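Local coordinates for protein NAD-dependent dehydrogenase (Rhizobium meliloti, PDB 4Z0P) that reduces glyoxylate and hydroxypyruvate with NADPH as cofactor, and belongs to the D-isomer specific 2-hydroxyacid dehydrogenase family, at residues A[143-148]-A[153-158]; A[165-170]-A[192-197]; A[199-202]-A[206-209]. All coordinates share one frame; numbering follows the deposited sequence. Where two conformers were deposited one is given.

Contact 1: residues A[143-148]-A[153-158]; sequences VGIMGM and QDAARK. With NDP (NADPH dihydro-nicotinamide-adenine-dinucleotide phosphate), chain H.
I145 reaches from strand 142-146 to the helix that follows, setting its CD1 3.6 Å from A156 CA. Its CG1 lies beside the backbone N (chi1 -60°), and the chain runs on almost fully extended, which carries CD1 onto the helix backbone and the methyl of A156, with CB of A155 farther off at 4.4 Å from CD1. At G147 the strand has ended and phi is positive; a CB here would press on the carbonyl oxygen of M146. This bend illustrates the strand-turn-helix start of a Rossmann fold, where a glycine-rich turn, consistent with GxGxxG, lets a dinucleotide approach the main chain: G147 CA lies 3.8 Å from O4B of NADPH. M148 then points its N at the ribose O3B, a weak bond of 3.0 Å. Its side chain was deposited in two conformers; in one of them CE lies 4.3 Å from A156 CB, a touch that is doubtful for the other. The carbonyl oxygen of M148 takes NE2 of Q153 at 2.8 Å in a nearly straight bond (168°). The oxygen lies in the plane of the Q153 amide, whereas NE2 stands 37° out of the M148 carbonyl plane. With an alanine here in place of Q153, the M148 carbonyl would probably lose this donor, leaving the cofactor-binding turn less firmly tied to its helix.

Contact 2: residues A[165-170]-A[192-197]; sequences KVIGWS and GRTDFL. With NDP (NADPH dihydro-nicotinamide-adenine-dinucleotide phosphate), chain H.
R193, just before strand 196-199, lays its side chain across I167 of strand 165-169. Its CB meets I167 CD1 at 3.8 Å, and farther out one face of the guanidinium rests on I167 CG2, which stands 3.6 Å above the plane of the group, toward its rim. A bend at chi3 (64°) turns the group in this direction. R193 NH2 and K165 NZ come within 3.4 Å, two donors with no bond between them; the closeness of the two charges is probably tolerated because E180 takes K165 NZ on OE2 and R193 NH1 on OE1. One acidic side chain thus gathers two basic ones, and Y182 OH gives R193 NH1 a further partner. T194 follows, with OG1 3.7 Å from I167 CD1. Here a hydroxyl meets a methyl, while its polar need is met by the carbonyl oxygen of F190. In I167, CG1 sits between the backbone N and carbonyl carbon (chi1 59°), which directs CD1 at both R193 and T194. Beyond the contact proper, W169 places CH2 3.4 Å from C2A of NADPH. The contact lies beside strand 142-146, which separates strands 165-169 and 196-199 in the parallel sheet; helix 187-193 adds F190 against I167, and helix 150-161 packs on V166, whose CB points away from 192-197.

Contact 3: residues A[199-202]-A[206-209]; sequences GLLP and DTRG. With NDP (NADPH dihydro-nicotinamide-adenine-dinucleotide phosphate), chain H.
Between P202 and T207 the chain folds back on itself, with P202 extended (psi 160°) and the CA atoms of P202 and T207 7.3 Å apart, a gap that a side chain must span. T207 does so: its OG1 donates to P202 O at 2.7 Å, lying in the carbonyl plane on a lone pair of the oxygen. The threonine hydroxyl stands between its own backbone N and carbonyl carbon (chi1 72°), which turns OG1 to this acceptor and leaves CG2 beside the backbone N. The same OG1 is also bonded to T204 N, so a single hydroxyl joins P202 to the turn between the two segments, which probably fixes its rotation. L201 CD1 lies 4.3 Å from T207 CG2, a looser apolar touch. The other branch of L201 faces the cofactor, CD2 standing 3.6 Å from C4A of the adenine. P202 borders the sugars: its CB is 3.2 Å from O3D of the nicotinamide ribose, and its CD is 3.4 Å from O4B of the adenosine ribose. Near the exocyclic amine, CG2 of T207 lies 3.8 Å from N6A, with CB of D206 close by. The branch ends of L201 and T207 approach the adenine from one side, and the hydroxyl bond probably helps hold T207 in that position. Y320, whose OH bonds NADPH, packs on P202, and F211 lies against L201. S238 OG is hydrogen-bonded to the carbonyl oxygen of T207. Such a loop, leaving the carboxyl end of strand 196-199 and curving past the adenosine, is characteristic of the dinucleotide site of a Rossmann fold, in which the cofactor lies across the ends of the parallel strands.

Overall arrangement
Followed from the N terminus, the three contacts come in series, with no nesting or crossing. Contact 1 closes the short turn from strand 142-146 into helix 150-161. The chain then returns as strand 165-169, and contact 2 closes a longer loop, through strand 180-182 and helix 187-193, at the entry to strand 196-199. Contact 3 closes the small loop leaving that strand. Neighbouring strands join them: G147 N meets W169 O between contacts 1 and 2, and M146 O meets L200 N between contacts 1 and 3. Contacts 2 and 3 merely adjoin in sequence. Together they illustrate how neighbouring strand ends of one sheet converge on NADPH, which all three touch.

Contact 1: residues A[143-148]-A[153-158]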
loop_
_atom_site.group_PDB
_atom_site.type_symbol
_atom_site.label_atom_id
_atom_site.label_comp_id
_atom_site.label_asym_id
_atom_site.label_seq_id
_atom_site.Cartn_x
_atom_site.Cartn_y
_atom_site.Cartn_z
ATOM N N VAL A 143 7.867 -2.317 11.791
ATOM C CA VAL A 143 6.638 -1.569 12.110
ATOM C C VAL A 143 6.197 -2.009 13.490
ATOM O O VAL A 143 6.039 -3.212 13.754
ATOM C CB VAL A 143 5.509 -1.825 11.102
ATOM C CG1 VAL A 143 4.272 -0.998 11.458
ATOM C CG2 VAL A 143 5.972 -1.521 9.675
ATOM N N GLY A 144 6.004 -1.041 14.367
ATOM C CA GLY A 144 5.567 -1.320 15.726
ATOM C C GLY A 144 4.182 -0.739 15.903
ATOM O O GLY A 144 4.008 0.457 15.715
ATOM N N ILE A 145 3.211 -1.572 16.272
ATOM C CA ILE A 145 1.828 -1.132 16.406
ATOM C C ILE A 145 1.448 -1.062 17.867
ATOM O O ILE A 145 1.568 -2.061 18.585
ATOM C CB ILE A 145 0.862 -2.077 15.668
ATOM C CG1 ILE A 145 1.209 -2.110 14.170
ATOM C CG2 ILE A 145 -0.578 -1.606 15.868
ATOM C CD1 ILE A 145 0.579 -3.262 13.440
ATOM N N MET A 146 1.044 0.138 18.314
ATOM C CA MET A 146 0.487 0.337 19.651
ATOM C C MET A 146 -1.037 0.210 19.560
ATOM O O MET A 146 -1.703 1.027 18.915
ATOM C CB MET A 146 0.914 1.666 20.242
ATOM C CG MET A 146 2.380 1.680 20.634
ATOM S SD MET A 146 3.075 3.247 21.150
ATOM C CE MET A 146 2.197 3.545 22.653
ATOM N N GLY A 147 -1.563 -0.819 20.239
ATOM C CA GLY A 147 -2.970 -1.225 20.165
ATOM C C GLY A 147 -3.092 -2.506 19.376
ATOM O O GLY A 147 -2.944 -2.490 18.158
ATOM N N MET A 148 -3.322 -3.615 20.065
ATOM C CA MET A 148 -3.359 -4.965 19.485
ATOM C C MET A 148 -4.766 -5.538 19.582
ATOM O O MET A 148 -4.954 -6.683 20.005
ATOM C CB MET A 148 -2.391 -5.883 20.246
ATOM C CG MET A 148 -0.939 -5.713 19.867
ATOM S SD MET A 148 -0.624 -6.494 18.277
ATOM C CE MET A 148 -0.699 -5.093 17.169
ATOM N N GLN A 153 -4.482 -6.005 15.296
ATOM C CA GLN A 153 -4.123 -7.379 14.896
ATOM C C GLN A 153 -4.218 -7.605 13.385
ATOM O O GLN A 153 -3.342 -8.232 12.779
ATOM C CB GLN A 153 -4.928 -8.422 15.630
ATOM C CG GLN A 153 -4.622 -8.410 17.113
ATOM C CD GLN A 153 -5.375 -9.485 17.845
ATOM O OE1 GLN A 153 -5.562 -10.570 17.316
ATOM N NE2 GLN A 153 -5.806 -9.193 19.061
ATOM N N ASP A 154 -5.286 -7.117 12.773
ATOM C CA ASP A 154 -5.461 -7.298 11.347
ATOM C C ASP A 154 -4.369 -6.567 10.581
ATOM O O ASP A 154 -3.809 -7.124 9.630
ATOM C CB ASP A 154 -6.850 -6.833 10.877
ATOM C CG ASP A 154 -7.158 -7.288 9.471
ATOM O OD1 ASP A 154 -7.331 -8.505 9.325
ATOM O OD2 ASP A 154 -7.239 -6.468 8.516
ATOM N N ALA A 155 -4.068 -5.324 10.976
ATOM C CA ALA A 155 -3.014 -4.562 10.325
ATOM C C ALA A 155 -1.665 -5.271 10.491
ATOM O O ALA A 155 -0.896 -5.368 9.524
ATOM C CB ALA A 155 -2.953 -3.138 10.856
ATOM N N ALA A 156 -1.377 -5.770 11.692
ATOM C CA ALA A 156 -0.093 -6.474 11.928
ATOM C C ALA A 156 0.064 -7.670 10.984
ATOM O O ALA A 156 1.126 -7.862 10.387
ATOM C CB ALA A 156 -0.001 -6.948 13.371
ATOM N N ARG A 157 -0.990 -8.485 10.869
ATOM C CA ARG A 157 -0.911 -9.695 10.042
ATOM C C ARG A 157 -0.686 -9.321 8.583
ATOM O O ARG A 157 0.139 -9.932 7.883
ATOM C CB ARG A 157 -2.163 -10.551 10.179
ATOM C CG ARG A 157 -2.367 -11.219 11.531
ATOM C CD ARG A 157 -3.624 -12.108 11.533
ATOM N NE ARG A 157 -4.890 -11.379 11.242
ATOM C CZ ARG A 157 -5.793 -10.956 12.144
ATOM N NH1 ARG A 157 -5.625 -11.168 13.441
ATOM N NH2 ARG A 157 -6.898 -10.307 11.750
ATOM N N LYS A 158 -1.426 -8.309 8.115
ATOM C CA LYS A 158 -1.287 -7.886 6.726
ATOM C C LYS A 158 0.064 -7.271 6.408
ATOM O O LYS A 158 0.637 -7.551 5.362
ATOM C CB LYS A 158 -2.454 -6.998 6.316
ATOM C CG LYS A 158 -3.712 -7.834 6.114
ATOM C CD LYS A 158 -4.971 -7.047 6.050
ATOM C CE LYS A 158 -6.168 -7.882 5.667
ATOM N NZ LYS A 158 -7.426 -7.136 5.764
HETATM P PA NDP H . -10.000 -2.685 20.410
HETATM O O1A NDP H . -10.761 -2.412 21.698
HETATM O O2A NDP H . -10.259 -3.980 19.717
HETATM O O5B NDP H . -8.462 -2.602 20.780
HETATM C C5B NDP H . -7.901 -1.614 21.618
HETATM C C4B NDP H . -6.484 -2.013 21.927
HETATM O O4B NDP H . -5.888 -0.926 22.629
HETATM C C3B NDP H . -6.361 -3.237 22.833
HETATM O O3B NDP H . -5.223 -3.977 22.406
HETATM C C2B NDP H . -6.124 -2.630 24.198
HETATM O O2B NDP H . -5.393 -3.442 25.096
HETATM C C1B NDP H . -5.291 -1.438 23.808
HETATM N N9A NDP H . -5.291 -0.445 24.896
HETATM C C8A NDP H . -6.294 0.318 25.373
HETATM N N7A NDP H . -5.936 1.105 26.363
HETATM C C5A NDP H . -4.609 0.831 26.535
HETATM C C6A NDP H . -3.639 1.309 27.439
HETATM N N6A NDP H . -3.911 2.252 28.371
HETATM N N1A NDP H . -2.372 0.816 27.350
HETATM C C2A NDP H . -2.105 -0.117 26.425
HETATM N N3A NDP H . -2.941 -0.650 25.528
HETATM C C4A NDP H . -4.187 -0.120 25.630
HETATM O O3 NDP H . -10.298 -1.390 19.491
HETATM P PN NDP H . -10.210 -1.434 17.871
HETATM O O1N NDP H . -8.940 -2.087 17.440
HETATM O O2N NDP H . -11.498 -1.908 17.297
HETATM O O5D NDP H . -10.197 0.137 17.614
HETATM C C5D NDP H . -9.114 0.907 18.097
HETATM C C4D NDP H . -9.403 2.393 17.950
HETATM O O4D NDP H . -9.250 2.801 16.589
HETATM C C3D NDP H . -10.817 2.851 18.280
HETATM O O3D NDP H . -10.995 2.977 19.706
HETATM C C2D NDP H . -10.977 4.179 17.568
HETATM O O2D NDP H . -10.586 5.265 18.428
HETATM C C1D NDP H . -9.935 4.033 16.429
HETATM N N1N NDP H . -10.542 4.071 15.096
HETATM C C2N NDP H . -10.232 5.088 14.200
HETATM C C3N NDP H . -10.770 5.132 12.949
HETATM C C7N NDP H . -10.343 6.123 11.908
HETATM O O7N NDP H . -11.072 6.266 10.906
HETATM N N7N NDP H . -9.243 6.825 12.076
HETATM C C4N NDP H . -11.761 4.102 12.550
HETATM C C5N NDP H . -12.047 3.068 13.575
HETATM C C6N NDP H . -11.447 3.058 14.751
HETATM P P2B NDP H . -6.070 -4.723 25.799
HETATM O O1X NDP H . -6.183 -5.730 24.684
HETATM O O2X NDP H . -5.024 -5.093 26.836
HETATM O O3X NDP H . -7.369 -4.278 26.358
#

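Contact 2: residues A[165-170]-A[192-197]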
loop_
_atom_site.group_PDB
_atom_site.type_symbol
_atom_site.label_atom_id
_atom_site.label_comp_id
_atom_site.label_asym_id
_atom_site.label_seq_id
_atom_site.Cartn_x
_atom_site.Cartn_y
_atom_site.Cartn_z
ATOM N N LYS A 165 8.816 -6.411 9.006
ATOM C CA LYS A 165 8.960 -6.950 10.356
ATOM C C LYS A 165 7.937 -6.232 11.195
ATOM O O LYS A 165 7.863 -5.002 11.148
ATOM C CB LYS A 165 10.385 -6.717 10.872
ATOM C CG LYS A 165 10.616 -7.204 12.292
ATOM C CD LYS A 165 10.985 -8.680 12.343
ATOM C CE LYS A 165 11.208 -9.135 13.775
ATOM N NZ LYS A 165 9.950 -9.108 14.565
ATOM N N VAL A 166 7.177 -6.960 11.996
ATOM C CA VAL A 166 6.095 -6.341 12.761
ATOM C C VAL A 166 6.163 -6.777 14.195
ATOM O O VAL A 166 6.313 -7.963 14.482
ATOM C CB VAL A 166 4.706 -6.701 12.175
ATOM C CG1 VAL A 166 3.625 -5.963 12.940
ATOM C CG2 VAL A 166 4.617 -6.354 10.699
ATOM N N ILE A 167 6.028 -5.811 15.089
ATOM C CA ILE A 167 5.867 -6.087 16.506
ATOM C C ILE A 167 4.680 -5.279 17.032
ATOM O O ILE A 167 4.317 -4.263 16.459
ATOM C CB ILE A 167 7.154 -5.775 17.314
ATOM C CG1 ILE A 167 7.576 -4.294 17.175
ATOM C CG2 ILE A 167 8.273 -6.691 16.864
ATOM C CD1 ILE A 167 8.829 -3.910 17.935
ATOM N N GLY A 168 4.145 -5.714 18.168
ATOM C CA GLY A 168 2.949 -5.091 18.745
ATOM C C GLY A 168 3.078 -4.807 20.227
ATOM O O GLY A 168 3.829 -5.479 20.931
ATOM N N TRP A 169 2.306 -3.819 20.681
ATOM C CA TRP A 169 2.260 -3.452 22.094
ATOM C C TRP A 169 0.830 -3.179 22.510
ATOM O O TRP A 169 0.057 -2.566 21.772
ATOM C CB TRP A 169 3.133 -2.224 22.341
ATOM C CG TRP A 169 3.117 -1.713 23.742
ATOM C CD1 TRP A 169 3.927 -2.111 24.772
ATOM C CD2 TRP A 169 2.258 -0.696 24.286
ATOM N NE1 TRP A 169 3.634 -1.397 25.915
ATOM C CE2 TRP A 169 2.600 -0.539 25.644
ATOM C CE3 TRP A 169 1.230 0.092 23.758
ATOM C CZ2 TRP A 169 1.972 0.413 26.479
ATOM C CZ3 TRP A 169 0.593 1.017 24.587
ATOM C CH2 TRP A 169 0.960 1.165 25.932
ATOM N N SER A 170 0.484 -3.641 23.713
ATOM C CA SER A 170 -0.807 -3.291 24.323
ATOM C C SER A 170 -0.677 -3.528 25.806
ATOM O O SER A 170 0.397 -3.913 26.282
ATOM C CB SER A 170 -1.952 -4.096 23.695
ATOM O OG SER A 170 -1.720 -5.491 23.816
ATOM N N GLY A 192 12.234 1.055 21.171
ATOM C CA GLY A 192 13.613 1.046 20.708
ATOM C C GLY A 192 13.868 0.184 19.484
ATOM O O GLY A 192 14.860 0.384 18.791
ATOM N N ARG A 193 12.967 -0.758 19.207
ATOM C CA ARG A 193 13.021 -1.591 18.003
ATOM C C ARG A 193 12.211 -1.041 16.824
ATOM O O ARG A 193 12.346 -1.550 15.714
ATOM C CB ARG A 193 12.452 -2.971 18.301
ATOM C CG ARG A 193 13.293 -3.798 19.238
ATOM C CD ARG A 193 12.645 -5.159 19.424
ATOM N NE ARG A 193 12.612 -5.922 18.181
ATOM C CZ ARG A 193 11.994 -7.091 18.015
ATOM N NH1 ARG A 193 11.306 -7.650 19.003
ATOM N NH2 ARG A 193 12.048 -7.708 16.847
ATOM N N THR A 194 11.400 -0.009 17.050
ATOM C CA THR A 194 10.405 0.407 16.089
ATOM C C THR A 194 10.924 1.507 15.181
ATOM O O THR A 194 11.349 2.540 15.654
ATOM C CB THR A 194 9.121 0.866 16.807
ATOM O OG1 THR A 194 8.553 -0.275 17.457
ATOM C CG2 THR A 194 8.115 1.443 15.808
ATOM N N ASP A 195 10.851 1.273 13.871
ATOM C CA ASP A 195 11.144 2.290 12.858
ATOM C C ASP A 195 9.919 3.090 12.436
ATOM O O ASP A 195 9.994 4.306 12.276
ATOM C CB ASP A 195 11.749 1.643 11.598
ATOM C CG ASP A 195 13.006 0.829 11.880
ATOM O OD1 ASP A 195 13.927 1.372 12.543
ATOM O OD2 ASP A 195 13.091 -0.371 11.436
ATOM N N PHE A 196 8.818 2.399 12.163
ATOM C CA PHE A 196 7.534 3.030 11.834
ATOM C C PHE A 196 6.574 2.709 12.970
ATOM O O PHE A 196 6.183 1.556 13.137
ATOM C CB PHE A 196 6.900 2.463 10.550
ATOM C CG PHE A 196 7.616 2.770 9.244
ATOM C CD1 PHE A 196 8.812 3.478 9.164
ATOM C CD2 PHE A 196 7.063 2.279 8.058
ATOM C CE1 PHE A 196 9.416 3.716 7.926
ATOM C CE2 PHE A 196 7.676 2.500 6.826
ATOM C CZ PHE A 196 8.850 3.213 6.765
ATOM N N LEU A 197 6.170 3.737 13.721
ATOM C CA LEU A 197 5.222 3.579 14.815
ATOM C C LEU A 197 3.817 3.813 14.311
ATOM O O LEU A 197 3.541 4.880 13.764
ATOM C CB LEU A 197 5.530 4.581 15.928
ATOM C CG LEU A 197 4.593 4.520 17.148
ATOM C CD1 LEU A 197 4.694 3.183 17.843
ATOM C CD2 LEU A 197 4.919 5.629 18.125
HETATM P PA NDP H . -10.000 -2.685 20.410
HETATM O O1A NDP H . -10.761 -2.412 21.698
HETATM O O2A NDP H . -10.259 -3.980 19.717
HETATM O O5B NDP H . -8.462 -2.602 20.780
HETATM C C5B NDP H . -7.901 -1.614 21.618
HETATM C C4B NDP H . -6.484 -2.013 21.927
HETATM O O4B NDP H . -5.888 -0.926 22.629
HETATM C C3B NDP H . -6.361 -3.237 22.833
HETATM O O3B NDP H . -5.223 -3.977 22.406
HETATM C C2B NDP H . -6.124 -2.630 24.198
HETATM O O2B NDP H . -5.393 -3.442 25.096
HETATM C C1B NDP H . -5.291 -1.438 23.808
HETATM N N9A NDP H . -5.291 -0.445 24.896
HETATM C C8A NDP H . -6.294 0.318 25.373
HETATM N N7A NDP H . -5.936 1.105 26.363
HETATM C C5A NDP H . -4.609 0.831 26.535
HETATM C C6A NDP H . -3.639 1.309 27.439
HETATM N N6A NDP H . -3.911 2.252 28.371
HETATM N N1A NDP H . -2.372 0.816 27.350
HETATM C C2A NDP H . -2.105 -0.117 26.425
HETATM N N3A NDP H . -2.941 -0.650 25.528
HETATM C C4A NDP H . -4.187 -0.120 25.630
HETATM O O3 NDP H . -10.298 -1.390 19.491
HETATM P PN NDP H . -10.210 -1.434 17.871
HETATM O O1N NDP H . -8.940 -2.087 17.440
HETATM O O2N NDP H . -11.498 -1.908 17.297
HETATM O O5D NDP H . -10.197 0.137 17.614
HETATM C C5D NDP H . -9.114 0.907 18.097
HETATM C C4D NDP H . -9.403 2.393 17.950
HETATM O O4D NDP H . -9.250 2.801 16.589
HETATM C C3D NDP H . -10.817 2.851 18.280
HETATM O O3D NDP H . -10.995 2.977 19.706
HETATM C C2D NDP H . -10.977 4.179 17.568
HETATM O O2D NDP H . -10.586 5.265 18.428
HETATM C C1D NDP H . -9.935 4.033 16.429
HETATM N N1N NDP H . -10.542 4.071 15.096
HETATM C C2N NDP H . -10.232 5.088 14.200
HETATM C C3N NDP H . -10.770 5.132 12.949
HETATM C C7N NDP H . -10.343 6.123 11.908
HETATM O O7N NDP H . -11.072 6.266 10.906
HETATM N N7N NDP H . -9.243 6.825 12.076
HETATM C C4N NDP H . -11.761 4.102 12.550
HETATM C C5N NDP H . -12.047 3.068 13.575
HETATM C C6N NDP H . -11.447 3.058 14.751
HETATM P P2B NDP H . -6.070 -4.723 25.799
HETATM O O1X NDP H . -6.183 -5.730 24.684
HETATM O O2X NDP H . -5.024 -5.093 26.836
HETATM O O3X NDP H . -7.369 -4.278 26.358
#

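Contact 3: residues A[199-202]-A[206-209]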
loop_
_atom_site.group_PDB
_atom_site.type_symbol
_atom_site.label_atom_id
_atom_site.label_comp_id
_atom_site.label_asym_id
_atom_site.label_seq_id
_atom_site.Cartn_x
_atom_site.Cartn_y
_atom_site.Cartn_z
ATOM N N GLY A 199 -0.142 4.002 15.539
ATOM C CA GLY A 199 -1.099 4.112 16.628
ATOM C C GLY A 199 -2.505 3.643 16.228
ATOM O O GLY A 199 -3.139 4.229 15.352
ATOM N N LEU A 200 -2.978 2.605 16.903
ATOM C CA LEU A 200 -4.343 2.087 16.785
ATOM C C LEU A 200 -4.942 1.845 18.175
ATOM O O LEU A 200 -5.552 0.820 18.435
ATOM C CB LEU A 200 -4.359 0.823 15.958
ATOM C CG LEU A 200 -4.167 1.090 14.455
ATOM C CD1 LEU A 200 -3.902 -0.217 13.716
ATOM C CD2 LEU A 200 -5.351 1.814 13.858
ATOM N N LEU A 201 -4.751 2.827 19.041
ATOM C CA LEU A 201 -5.297 2.825 20.405
ATOM C C LEU A 201 -6.599 3.624 20.443
ATOM O O LEU A 201 -6.757 4.601 19.714
ATOM C CB LEU A 201 -4.328 3.503 21.370
ATOM C CG LEU A 201 -3.016 2.788 21.725
ATOM C CD1 LEU A 201 -2.063 3.745 22.414
ATOM C CD2 LEU A 201 -3.295 1.559 22.577
ATOM N N PRO A 202 -7.524 3.240 21.326
ATOM C CA PRO A 202 -8.632 4.143 21.674
ATOM C C PRO A 202 -8.112 5.365 22.421
ATOM O O PRO A 202 -6.986 5.331 22.935
ATOM C CB PRO A 202 -9.524 3.306 22.581
ATOM C CG PRO A 202 -8.656 2.184 23.070
ATOM C CD PRO A 202 -7.423 2.085 22.232
ATOM N N ASP A 206 -6.176 7.145 30.048
ATOM C CA ASP A 206 -4.842 6.571 30.118
ATOM C C ASP A 206 -4.043 6.688 28.820
ATOM O O ASP A 206 -2.838 6.543 28.852
ATOM C CB ASP A 206 -4.912 5.089 30.535
ATOM C CG ASP A 206 -5.310 4.893 31.963
ATOM O OD1 ASP A 206 -5.152 5.803 32.775
ATOM O OD2 ASP A 206 -5.797 3.798 32.272
ATOM N N THR A 207 -4.685 6.935 27.685
ATOM C CA THR A 207 -3.943 7.120 26.418
ATOM C C THR A 207 -3.869 8.576 25.978
ATOM O O THR A 207 -3.310 8.883 24.920
ATOM C CB THR A 207 -4.514 6.289 25.259
ATOM O OG1 THR A 207 -5.766 6.814 24.815
ATOM C CG2 THR A 207 -4.683 4.827 25.643
ATOM N N ARG A 208 -4.392 9.483 26.785
ATOM C CA ARG A 208 -4.365 10.887 26.420
ATOM C C ARG A 208 -2.922 11.392 26.401
ATOM O O ARG A 208 -2.194 11.212 27.370
ATOM C CB ARG A 208 -5.164 11.711 27.431
ATOM C CG ARG A 208 -5.558 13.056 26.873
ATOM C CD ARG A 208 -6.436 13.803 27.851
ATOM N NE ARG A 208 -6.957 14.990 27.201
ATOM C CZ ARG A 208 -8.151 15.116 26.640
ATOM N NH1 ARG A 208 -9.025 14.108 26.604
ATOM N NH2 ARG A 208 -8.469 16.284 26.094
ATOM N N GLY A 209 -2.507 12.017 25.296
ATOM C CA GLY A 209 -1.160 12.570 25.185
ATOM C C GLY A 209 0.006 11.591 25.262
ATOM O O GLY A 209 1.134 12.001 25.537
HETATM P PA NDP H . -10.000 -2.685 20.410
HETATM O O1A NDP H . -10.761 -2.412 21.698
HETATM O O2A NDP H . -10.259 -3.980 19.717
HETATM O O5B NDP H . -8.462 -2.602 20.780
HETATM C C5B NDP H . -7.901 -1.614 21.618
HETATM C C4B NDP H . -6.484 -2.013 21.927
HETATM O O4B NDP H . -5.888 -0.926 22.629
HETATM C C3B NDP H . -6.361 -3.237 22.833
HETATM O O3B NDP H . -5.223 -3.977 22.406
HETATM C C2B NDP H . -6.124 -2.630 24.198
HETATM O O2B NDP H . -5.393 -3.442 25.096
HETATM C C1B NDP H . -5.291 -1.438 23.808
HETATM N N9A NDP H . -5.291 -0.445 24.896
HETATM C C8A NDP H . -6.294 0.318 25.373
HETATM N N7A NDP H . -5.936 1.105 26.363
HETATM C C5A NDP H . -4.609 0.831 26.535
HETATM C C6A NDP H . -3.639 1.309 27.439
HETATM N N6A NDP H . -3.911 2.252 28.371
HETATM N N1A NDP H . -2.372 0.816 27.350
HETATM C C2A NDP H . -2.105 -0.117 26.425
HETATM N N3A NDP H . -2.941 -0.650 25.528
HETATM C C4A NDP H . -4.187 -0.120 25.630
HETATM O O3 NDP H . -10.298 -1.390 19.491
HETATM P PN NDP H . -10.210 -1.434 17.871
HETATM O O1N NDP H . -8.940 -2.087 17.440
HETATM O O2N NDP H . -11.498 -1.908 17.297
HETATM O O5D NDP H . -10.197 0.137 17.614
HETATM C C5D NDP H . -9.114 0.907 18.097
HETATM C C4D NDP H . -9.403 2.393 17.950
HETATM O O4D NDP H . -9.250 2.801 16.589
HETATM C C3D NDP H . -10.817 2.851 18.280
HETATM O O3D NDP H . -10.995 2.977 19.706
HETATM C C2D NDP H . -10.977 4.179 17.568
HETATM O O2D NDP H . -10.586 5.265 18.428
HETATM C C1D NDP H . -9.935 4.033 16.429
HETATM N N1N NDP H . -10.542 4.071 15.096
HETATM C C2N NDP H . -10.232 5.088 14.200
HETATM C C3N NDP H . -10.770 5.132 12.949
HETATM C C7N NDP H . -10.343 6.123 11.908
HETATM O O7N NDP H . -11.072 6.266 10.906
HETATM N N7N NDP H . -9.243 6.825 12.076
HETATM C C4N NDP H . -11.761 4.102 12.550
HETATM C C5N NDP H . -12.047 3.068 13.575
HETATM C C6N NDP H . -11.447 3.058 14.751
HETATM P P2B NDP H . -6.070 -4.723 25.799
HETATM O O1X NDP H . -6.183 -5.730 24.684
HETATM O O2X NDP H . -5.024 -5.093 26.836
HETATM O O3X NDP H . -7.369 -4.278 26.358
#